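PDB 3AHP: CutA1 from Shewanella, which probably takes part in tolerance to divalent metal ions and forms a trimer. Local coordinates for residues B[11-15]-B[78-82]. Sequence-based numbering, arbitrary orientation.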
# COMPACT_ATOMS: atom_id res chain seq x y z
N THR B 11 -4.09 -7.18 -3.62
CA THR B 11 -4.06 -8.52 -4.17
C THR B 11 -3.09 -8.56 -5.33
O THR B 11 -2.42 -7.59 -5.61
CB THR B 11 -5.47 -8.98 -4.61
OG1 THR B 11 -5.42 -10.36 -4.99
CG2 THR B 11 -5.98 -8.18 -5.77
N THR B 12 -3.03 -9.67 -6.03
CA THR B 12 -1.88 -9.97 -6.86
C THR B 12 -2.37 -10.92 -7.93
O THR B 12 -3.24 -11.72 -7.67
CB THR B 12 -0.80 -10.66 -6.00
OG1 THR B 12 0.41 -9.89 -6.02
CG2 THR B 12 -0.56 -12.07 -6.47
N CYS B 13 -1.90 -10.75 -9.17
CA CYS B 13 -2.21 -11.69 -10.23
C CYS B 13 -0.93 -12.18 -10.88
O CYS B 13 0.05 -11.46 -10.89
CB CYS B 13 -3.10 -11.03 -11.28
SG CYS B 13 -4.81 -10.83 -10.77
N PRO B 14 -0.96 -13.40 -11.47
CA PRO B 14 0.25 -14.00 -12.05
C PRO B 14 0.77 -13.26 -13.27
O PRO B 14 1.95 -13.36 -13.58
CB PRO B 14 -0.20 -15.40 -12.44
CG PRO B 14 -1.31 -15.69 -11.51
CD PRO B 14 -2.04 -14.38 -11.40
N ASP B 15 -0.08 -12.49 -13.93
CA ASP B 15 0.39 -11.55 -14.94
C ASP B 15 -0.64 -10.45 -15.17
O ASP B 15 -1.73 -10.50 -14.60
CB ASP B 15 0.67 -12.28 -16.25
CG ASP B 15 -0.58 -12.86 -16.84
OD1 ASP B 15 -1.46 -12.07 -17.28
OD2 ASP B 15 -0.71 -14.10 -16.84
N MET B 78 -12.09 -15.87 -10.16
CA MET B 78 -11.41 -15.57 -11.42
C MET B 78 -9.92 -15.84 -11.38
O MET B 78 -9.30 -16.04 -12.40
CB MET B 78 -11.66 -14.12 -11.83
CG MET B 78 -13.11 -13.82 -12.09
SD MET B 78 -13.41 -12.23 -12.89
CE MET B 78 -12.48 -12.38 -14.43
N HIS B 79 -9.34 -15.76 -10.19
CA HIS B 79 -7.92 -16.01 -10.01
C HIS B 79 -7.59 -17.48 -10.27
O HIS B 79 -8.36 -18.36 -9.90
CB HIS B 79 -7.52 -15.62 -8.59
CG HIS B 79 -6.05 -15.42 -8.41
ND1 HIS B 79 -5.47 -14.17 -8.31
CD2 HIS B 79 -5.04 -16.32 -8.27
CE1 HIS B 79 -4.17 -14.31 -8.11
NE2 HIS B 79 -3.89 -15.59 -8.08
N PRO B 80 -6.40 -17.74 -10.85
CA PRO B 80 -6.09 -19.12 -11.20
C PRO B 80 -5.65 -19.97 -10.02
O PRO B 80 -5.79 -21.19 -10.08
CB PRO B 80 -4.97 -19.02 -12.24
CG PRO B 80 -4.57 -17.61 -12.31
CD PRO B 80 -5.61 -16.76 -11.62
N TYR B 81 -5.11 -19.35 -8.97
CA TYR B 81 -4.69 -20.09 -7.77
C TYR B 81 -5.84 -20.29 -6.78
O TYR B 81 -6.68 -19.42 -6.61
CB TYR B 81 -3.57 -19.38 -7.02
CG TYR B 81 -2.37 -18.97 -7.81
CD1 TYR B 81 -1.60 -17.89 -7.38
CD2 TYR B 81 -1.92 -19.70 -8.91
CE1 TYR B 81 -0.49 -17.49 -8.06
CE2 TYR B 81 -0.77 -19.32 -9.60
CZ TYR B 81 -0.05 -18.21 -9.15
OH TYR B 81 1.07 -17.75 -9.81
N GLU B 82 -5.83 -21.43 -6.08
CA GLU B 82 -6.85 -21.76 -5.10
C GLU B 82 -6.89 -20.72 -4.00
O GLU B 82 -7.94 -20.44 -3.45
CB GLU B 82 -6.56 -23.12 -4.48
CG GLU B 82 -7.34 -24.26 -5.07
CD GLU B 82 -6.96 -25.61 -4.45
OE1 GLU B 82 -6.85 -26.60 -5.21
OE2 GLU B 82 -6.78 -25.67 -3.21
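P14 packs against H79, P80 and Y81, and its ring has the largest share of this contact. Its CB lies 3.7 Å from the phenol oxygen OH of Y81. The next atom, CG, is the tip of the pyrrolidine and has the most neighbours. It comes within 3.7 Å of Y81 CZ and meets the hydroxyl end of that ring obliquely. The same CG touches P80 CG at 3.9 Å, an apolar proline-to-proline contact. CD turns back to the chain and rests against the imidazole of H79. P14 and Y81 run past each other in opposite directions.

H79 fills the inner part of the contact and is buried. Its CG is anti to the backbone N (chi1 -162°), which carries the imidazole toward the strand end. The carbonyl of T12 lies at the edge of the ring, in a geometry that is doubtful as modelled. C13 SG lies 5.0 Å from the centroid of the H79 ring, in an oblique sulfur-aromatic approach. The backbones stay apart there, with C13 CA and H79 CA separated by 7.2 Å. Replacing H79 with an alanine would probably leave P14 CD and C13 SG without the ring beside them and open a gap next to the strand end.

H79 follows helix 68-78, and P84 touches its side chain. D15 is the N-cap of helix 16-28, where its OD1 accepts a hydrogen bond from I18 N. The contact thus joins the turn from strand 6-13 into helix 16-28 to the loop that leaves helix 68-78, in the ferredoxin-like alpha/beta fold of the trimeric CutA1 family.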